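Local structure of aminotransferase, classes I and II (3H14) at residues A[121-126]-A[347-352]; A[171-176]-A[315-320]; A[74-79]-A[274-279]. The protein probably transfers the amino group of L-aspartate to 2-oxoglutarate, giving oxaloacetate and L-glutamate, with pyridoxal 5'-phosphate as cofactor. All coordinates share one frame; numbering follows the deposited sequence.

Contact 1: A[121-126]-A[347-352]; sequences GAPGYP and DFDPER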
# COMPACT_ATOMS: atom_id res chain seq x y z
N GLY A 121 -5.59 8.08 7.84
CA GLY A 121 -4.36 8.80 8.30
C GLY A 121 -3.66 9.54 7.19
O GLY A 121 -3.64 9.08 6.05
N ALA A 122 -3.07 10.70 7.51
CA ALA A 122 -2.26 11.44 6.56
C ALA A 122 -0.93 11.58 7.28
O ALA A 122 -0.92 12.12 8.37
CB ALA A 122 -2.87 12.84 6.26
N PRO A 123 0.19 11.07 6.73
CA PRO A 123 0.36 10.53 5.37
C PRO A 123 -0.29 9.19 5.20
O PRO A 123 -0.35 8.39 6.15
CB PRO A 123 1.89 10.36 5.25
CG PRO A 123 2.33 10.14 6.70
CD PRO A 123 1.43 11.00 7.52
N GLY A 124 -0.79 8.96 4.00
CA GLY A 124 -1.33 7.66 3.61
C GLY A 124 -1.43 7.48 2.09
O GLY A 124 -1.05 8.32 1.30
N TYR A 125 -1.94 6.31 1.71
CA TYR A 125 -2.05 5.93 0.32
C TYR A 125 -2.90 6.96 -0.41
O TYR A 125 -4.01 7.24 0.04
CB TYR A 125 -2.68 4.56 0.27
CG TYR A 125 -2.87 3.96 -1.10
CD1 TYR A 125 -1.86 3.95 -2.04
CD2 TYR A 125 -4.07 3.34 -1.43
CE1 TYR A 125 -2.07 3.38 -3.32
CE2 TYR A 125 -4.27 2.75 -2.65
CZ TYR A 125 -3.27 2.78 -3.59
OH TYR A 125 -3.52 2.18 -4.82
N PRO A 126 -2.37 7.55 -1.49
CA PRO A 126 -3.06 8.66 -2.14
C PRO A 126 -4.48 8.34 -2.65
O PRO A 126 -5.31 9.21 -2.71
CB PRO A 126 -2.12 9.02 -3.32
CG PRO A 126 -0.83 8.53 -2.91
CD PRO A 126 -1.06 7.29 -2.14
N ASP A 347 1.32 13.95 -2.42
CA ASP A 347 0.26 12.93 -2.70
C ASP A 347 -0.21 12.21 -1.46
O ASP A 347 -1.36 11.75 -1.41
CB ASP A 347 0.75 11.86 -3.69
CG ASP A 347 0.81 12.34 -5.15
OD1 ASP A 347 -0.03 13.21 -5.57
OD2 ASP A 347 1.72 11.82 -5.88
N PHE A 348 0.69 12.04 -0.47
CA PHE A 348 0.37 11.29 0.73
C PHE A 348 -0.19 12.17 1.83
O PHE A 348 -1.01 11.70 2.66
CB PHE A 348 1.60 10.54 1.25
CG PHE A 348 2.35 9.83 0.17
CD1 PHE A 348 1.81 8.67 -0.40
CD2 PHE A 348 3.52 10.39 -0.39
CE1 PHE A 348 2.46 8.03 -1.44
CE2 PHE A 348 4.17 9.75 -1.46
CZ PHE A 348 3.63 8.57 -1.97
N ASP A 349 0.24 13.43 1.86
CA ASP A 349 -0.10 14.35 2.95
C ASP A 349 -0.17 15.74 2.34
O ASP A 349 0.85 16.43 2.21
CB ASP A 349 0.90 14.24 4.10
CG ASP A 349 0.51 15.07 5.31
OD1 ASP A 349 -0.26 16.03 5.16
OD2 ASP A 349 0.99 14.76 6.42
N PRO A 350 -1.36 16.14 1.87
CA PRO A 350 -1.55 17.44 1.23
C PRO A 350 -1.20 18.66 2.09
O PRO A 350 -0.85 19.68 1.55
CB PRO A 350 -3.05 17.43 0.85
CG PRO A 350 -3.38 15.99 0.72
CD PRO A 350 -2.60 15.34 1.82
N GLU A 351 -1.30 18.54 3.40
CA GLU A 351 -1.04 19.65 4.28
C GLU A 351 0.44 19.79 4.62
O GLU A 351 0.91 20.91 4.78
CB GLU A 351 -1.86 19.52 5.60
N ARG A 352 1.14 18.66 4.81
CA ARG A 352 2.54 18.65 5.22
C ARG A 352 3.51 18.06 4.20
O ARG A 352 4.74 18.07 4.46
CB ARG A 352 2.70 17.88 6.51
CG ARG A 352 1.90 18.47 7.66
CD ARG A 352 2.10 17.64 8.91
NE ARG A 352 1.51 16.32 8.72
CZ ARG A 352 1.36 15.41 9.68
NH1 ARG A 352 1.72 15.68 10.94
NH2 ARG A 352 0.82 14.22 9.39

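Contact 2: A[171-176]-A[315-320]; sequences ANPTGT and YVYADV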
# COMPACT_ATOMS: atom_id res chain seq x y z
N ALA A 171 2.29 0.51 6.24
CA ALA A 171 1.70 1.62 5.52
C ALA A 171 2.55 2.14 4.35
O ALA A 171 3.76 2.07 4.35
CB ALA A 171 1.38 2.78 6.47
N ASN A 172 1.86 2.61 3.33
CA ASN A 172 2.41 3.41 2.28
C ASN A 172 2.01 4.82 2.70
O ASN A 172 0.82 5.09 2.89
CB ASN A 172 1.76 3.02 0.95
CG ASN A 172 2.22 3.85 -0.22
OD1 ASN A 172 3.04 4.77 -0.10
ND2 ASN A 172 1.66 3.57 -1.38
N PRO A 173 2.96 5.77 2.79
CA PRO A 173 4.34 5.79 2.33
C PRO A 173 5.45 5.56 3.34
O PRO A 173 6.61 5.71 2.98
CB PRO A 173 4.45 7.22 1.80
CG PRO A 173 3.72 8.02 2.85
CD PRO A 173 2.57 7.11 3.29
N THR A 174 5.11 5.23 4.58
CA THR A 174 6.04 5.29 5.70
C THR A 174 6.71 3.98 6.01
O THR A 174 7.80 3.98 6.58
CB THR A 174 5.31 5.72 6.99
OG1 THR A 174 4.29 4.78 7.30
CG2 THR A 174 4.73 7.08 6.83
N GLY A 175 6.04 2.88 5.65
CA GLY A 175 6.42 1.56 6.08
C GLY A 175 6.09 1.21 7.52
O GLY A 175 6.39 0.11 7.96
N THR A 176 5.48 2.12 8.28
CA THR A 176 5.24 1.83 9.71
C THR A 176 4.15 0.77 9.91
O THR A 176 3.22 0.62 9.07
CB THR A 176 4.95 3.12 10.53
OG1 THR A 176 3.71 3.72 10.11
CG2 THR A 176 6.10 4.13 10.33
N TYR A 315 9.51 1.23 1.52
CA TYR A 315 9.51 2.67 1.45
C TYR A 315 10.31 3.27 2.59
O TYR A 315 10.37 2.71 3.71
CB TYR A 315 8.08 3.21 1.58
CG TYR A 315 7.12 2.68 0.54
CD1 TYR A 315 7.39 2.88 -0.80
CD2 TYR A 315 5.96 1.99 0.90
CE1 TYR A 315 6.54 2.38 -1.78
CE2 TYR A 315 5.10 1.50 -0.08
CZ TYR A 315 5.40 1.71 -1.41
OH TYR A 315 4.59 1.26 -2.42
N VAL A 316 10.88 4.44 2.31
CA VAL A 316 11.41 5.31 3.36
C VAL A 316 10.79 6.68 3.17
O VAL A 316 10.85 7.23 2.09
CB VAL A 316 12.98 5.45 3.30
CG1 VAL A 316 13.45 6.39 4.41
CG2 VAL A 316 13.65 4.12 3.44
N TYR A 317 10.18 7.21 4.24
CA TYR A 317 9.50 8.46 4.24
C TYR A 317 10.33 9.45 5.06
O TYR A 317 10.56 9.20 6.27
CB TYR A 317 8.14 8.30 4.91
CG TYR A 317 7.24 9.47 4.76
CD1 TYR A 317 6.81 9.85 3.51
CD2 TYR A 317 6.76 10.17 5.86
CE1 TYR A 317 5.99 10.89 3.34
CE2 TYR A 317 5.91 11.23 5.71
CZ TYR A 317 5.53 11.58 4.44
OH TYR A 317 4.67 12.63 4.22
N ALA A 318 10.78 10.49 4.40
CA ALA A 318 11.81 11.41 4.94
C ALA A 318 11.24 12.77 5.08
O ALA A 318 10.58 13.27 4.18
CB ALA A 318 13.05 11.49 3.98
N ASP A 319 11.58 13.42 6.19
CA ASP A 319 11.29 14.82 6.40
C ASP A 319 12.47 15.59 5.81
O ASP A 319 13.58 15.46 6.27
CB ASP A 319 11.13 15.07 7.91
CG ASP A 319 10.80 16.52 8.25
OD1 ASP A 319 11.04 17.39 7.41
OD2 ASP A 319 10.31 16.77 9.39
N VAL A 320 12.22 16.39 4.78
CA VAL A 320 13.28 17.04 4.04
C VAL A 320 13.15 18.57 4.17
O VAL A 320 13.69 19.33 3.37
CB VAL A 320 13.32 16.58 2.55
CG1 VAL A 320 13.60 15.08 2.47
CG2 VAL A 320 12.05 16.95 1.79
O HOH W 1 10.07 5.41 6.53

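Contact 3: A[74-79]-A[274-279]; sequences RQRIAR and ALDCDA. With GOL (glycerol), chain B.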
# COMPACT_ATOMS: atom_id res chain seq x y z
N ARG A 74 -9.70 -19.39 -2.73
CA ARG A 74 -10.29 -19.10 -1.41
C ARG A 74 -9.78 -20.01 -0.30
O ARG A 74 -9.43 -19.57 0.77
CB ARG A 74 -11.81 -19.20 -1.48
CG ARG A 74 -12.44 -18.17 -2.40
CD ARG A 74 -13.93 -18.40 -2.56
NE ARG A 74 -14.67 -17.80 -1.49
CZ ARG A 74 -15.97 -17.94 -1.27
NH1 ARG A 74 -16.71 -18.76 -2.03
NH2 ARG A 74 -16.52 -17.29 -0.26
N GLN A 75 -9.77 -21.31 -0.57
CA GLN A 75 -9.24 -22.29 0.36
C GLN A 75 -7.75 -22.09 0.64
O GLN A 75 -7.30 -22.23 1.79
CB GLN A 75 -9.49 -23.70 -0.21
CG GLN A 75 -10.92 -24.15 -0.04
CD GLN A 75 -11.38 -25.22 -1.03
OE1 GLN A 75 -10.55 -25.94 -1.62
NE2 GLN A 75 -12.69 -25.33 -1.23
N ARG A 76 -6.99 -21.78 -0.40
CA ARG A 76 -5.54 -21.56 -0.22
C ARG A 76 -5.22 -20.31 0.60
O ARG A 76 -4.26 -20.29 1.36
CB ARG A 76 -4.81 -21.47 -1.56
CG ARG A 76 -3.27 -21.38 -1.47
CD ARG A 76 -2.66 -22.62 -0.81
NE ARG A 76 -1.22 -22.48 -0.58
CZ ARG A 76 -0.67 -21.84 0.44
NH1 ARG A 76 -1.42 -21.23 1.35
NH2 ARG A 76 0.64 -21.80 0.56
N ILE A 77 -5.99 -19.25 0.39
CA ILE A 77 -5.86 -18.04 1.19
C ILE A 77 -6.20 -18.34 2.68
O ILE A 77 -5.44 -17.95 3.58
CB ILE A 77 -6.72 -16.91 0.61
CG1 ILE A 77 -6.15 -16.44 -0.74
CG2 ILE A 77 -6.83 -15.74 1.59
CD1 ILE A 77 -7.13 -15.65 -1.61
N ALA A 78 -7.30 -19.04 2.92
CA ALA A 78 -7.68 -19.45 4.27
C ALA A 78 -6.53 -20.17 4.98
O ALA A 78 -6.23 -19.87 6.13
CB ALA A 78 -8.95 -20.34 4.23
N ARG A 79 -5.86 -21.08 4.26
CA ARG A 79 -4.67 -21.77 4.78
C ARG A 79 -3.54 -20.78 5.13
O ARG A 79 -2.85 -20.94 6.14
CB ARG A 79 -4.19 -22.80 3.76
CG ARG A 79 -2.95 -23.60 4.15
CD ARG A 79 -2.71 -24.74 3.16
NE ARG A 79 -1.32 -24.80 2.70
CZ ARG A 79 -0.92 -25.40 1.58
NH1 ARG A 79 -1.80 -26.01 0.78
NH2 ARG A 79 0.37 -25.38 1.25
N ALA A 274 0.99 -18.88 -7.17
CA ALA A 274 1.93 -17.93 -6.54
C ALA A 274 2.04 -18.17 -5.06
O ALA A 274 3.12 -18.05 -4.45
CB ALA A 274 1.47 -16.52 -6.79
N LEU A 275 0.90 -18.56 -4.47
CA LEU A 275 0.84 -18.84 -3.03
C LEU A 275 1.77 -19.97 -2.60
O LEU A 275 2.16 -20.05 -1.43
CB LEU A 275 -0.61 -19.14 -2.63
CG LEU A 275 -1.50 -17.89 -2.52
CD1 LEU A 275 -2.98 -18.20 -2.83
CD2 LEU A 275 -1.32 -17.27 -1.13
N ASP A 276 2.13 -20.85 -3.54
CA ASP A 276 3.10 -21.91 -3.24
C ASP A 276 4.53 -21.61 -3.72
O ASP A 276 5.40 -22.48 -3.63
CB ASP A 276 2.64 -23.23 -3.82
CG ASP A 276 1.38 -23.71 -3.18
OD1 ASP A 276 1.24 -23.57 -1.94
OD2 ASP A 276 0.51 -24.22 -3.92
N CYS A 277 4.78 -20.39 -4.22
CA CYS A 277 6.13 -19.99 -4.70
C CYS A 277 6.97 -19.34 -3.60
O CYS A 277 7.68 -18.35 -3.83
CB CYS A 277 6.02 -19.05 -5.90
SG CYS A 277 5.28 -19.77 -7.38
N ASP A 278 6.89 -19.91 -2.41
CA ASP A 278 7.59 -19.40 -1.21
C ASP A 278 9.07 -19.13 -1.44
O ASP A 278 9.57 -18.09 -1.03
CB ASP A 278 7.42 -20.39 -0.04
CG ASP A 278 5.97 -20.78 0.21
OD1 ASP A 278 5.27 -20.06 0.97
OD2 ASP A 278 5.53 -21.81 -0.33
N ALA A 279 9.77 -20.04 -2.10
CA ALA A 279 11.21 -19.85 -2.31
C ALA A 279 11.53 -18.58 -3.09
O ALA A 279 12.40 -17.81 -2.69
CB ALA A 279 11.84 -21.09 -3.02
C1 GOL B . 1.59 -19.21 3.68
O1 GOL B . 0.48 -20.04 3.41
C2 GOL B . 2.50 -19.01 2.47
O2 GOL B . 2.84 -20.24 1.86
C3 GOL B . 1.80 -18.13 1.44
O3 GOL B . 2.54 -18.02 0.24

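Contact 1: A[121-126]-A[347-352]
Gly124 and Phe348 meet where the two domains of a fold type I aminotransferase come together. Segment 121-126 leaves strand 117-122 of the large seven-stranded sheet. Segment 347-352 is the loop between strands 340-344 and 356-360 of the smaller sheet.

The backbone hydrogen bond across the contact runs from Gly124 N to Phe348 O (3.1 Å, 156° at the hydrogen). Two CA-H...O contacts flank it. Pro123 CA approaches Phe348 O at 3.3 Å, and Phe348 CA approaches Gly124 O. Gly124 O also sits at the edge of the Phe348 ring, in its plane. Arg129 donates to Phe348 O as well, so this carbonyl has two N-H donors.

Charged groups order the loop itself. Asp349 has CG anti to its own N (chi1 -174°), which sets the carboxylate beside Ala122 and Pro123. Its OD1 accepts Arg352 N at 3.0 Å from above the carboxylate plane, an Asx motif. Its OD2 is gripped side-on by Arg352 NE (2.8 Å) and Arg352 NH2 (3.0 Å). Across the contact, Arg352 NH2 lies 2.9 Å from Ala122 O. Arg352 NH1 goes on to Thr144 O, beside strand 138-143. The carboxylate of Asp347 faces the N-terminal region, where Ile15 N and Val16 N donate to it.

Apolar contact completes the join. Pro123 CB touches Phe348 CB. Pro126 lies alongside the Phe348 ring, with Pro126 CD 3.6 Å from Phe348 CD1.

Contact 2: A[171-176]-A[315-320]
A bridging water ties Thr174 to Tyr317. It donates to Thr174 O at 2.7 Å and accepts from Tyr317 N at 2.9 Å. The loop backbone and strand 315-319 are thus linked through solvent. The strand lies at the edge of the small sheet. The loop carries the Asn-Pro-Thr-Gly sequence familiar from class I aminotransferases.

The rest of the contact is two tyrosines against this loop. Asn172 crosses the ring of Tyr315, with the amide and ring planes only 20° apart. Asn172 OD1 stands 3.9 Å above the plane of the Tyr315 ring, offset toward its rim. The polar ends look to other partners: Asn172 OD1 accepts from Arg358 NH1, and Tyr315 OH bonds to Tyr203 OH.

Tyr317 packs on the next two residues of the loop. With CG anti to the backbone N (chi1 -170°), its ring runs alongside Pro173. Pro173 CG makes an off-centre CH-pi contact, 4.1 Å from the centroid of the Tyr317 ring. Thr174 CG2 reaches Tyr317 CD2 at 3.8 Å. The far end, Tyr317 OH, bonds to Thr356 OG1 on the neighbouring strand.

A cis peptide precedes Pro173. Gly175 N donates to Ala171 O, which folds the loop back on itself. Pro173 O ends up against carbon, 3.2 Å from Tyr315 CB, and has no polar partner in the model.

Between loop and strand the join is therefore mostly aromatic packing plus one water, while Arg358 and Gly312 add polar ties to the loop. The side-chain oxygen of Asn172 lies over the Tyr315 ring and accepts from Arg358. This probably limits how the amide can turn, consistent with the place of this motif at the cofactor site in relatives.

Contact 3: A[74-79]-A[274-279]
Arg76 reaches from helix 71-85 to the turn at Leu275 and Asp276. Its CB lies near Leu275 CD1. CG is anti to the backbone N (chi1 -174°) and packs closer, with Arg76 CG 3.5 Å from Leu275 CD1. The bend at chi2 (62°) lets the chain run past Leu275, which points the other way.

Beyond CD, Arg76 NE donates to Asp276 OD1 at 3.0 Å (154° at the hydrogen). At CZ the guanidinium is sandwiched: Leu275 CB covers one face and Arg79 CZ the opposite one. Arg79 NH2 adds a long, purely electrostatic approach to Asp276 OD1, while Arg79 NE pairs with Glu83.

The tip meets a glycerol, probably from crystallisation. Arg76 NH1 donates to glycerol O1 (3.0 Å). Arg76 NH2 donates to glycerol O2 (3.0 Å) and also to Asp276 OD1 (3.1 Å). The side-on salt bridge thus puts NE and NH2 on one oxygen, reached from the same face of the carboxylate. Glycerol O2 in turn donates to Asp278 OD1 at 2.6 Å, and glycerol O3 donates to Leu275 O at 2.7 Å. Glu83 also holds the glycerol.

The acidic residues probably offset the charge of the two adjacent guanidinium groups. The arrangement is a salt-bridge network of Arg76, Arg79 and Asp276. It fastens helix 71-85 to the type I beta turn that links helices 265-274 and 278-302.

Contacts 1 and 2 are neighbours, with centres about 11 Å apart. They touch: the Phe348 ring packs on Pro173, and Pro123 meets Tyr317. Both join loops at the ends of large-sheet strands, 117-122 and 164-168, to the small four-stranded sheet. Together they form one region where the two domains meet, and they probably influence how the domains sit. Contact 3 is separate. It lies on the opposite side of the chain's centre, its nearest atoms about 18 Å from contact 1 and 19 Å from contact 2. Helix 278-302 leads from it toward strand 315-319. Along the chain, 121-126 and 171-176 fall between the halves of contact 3, and 315-320 and 347-352 follow them.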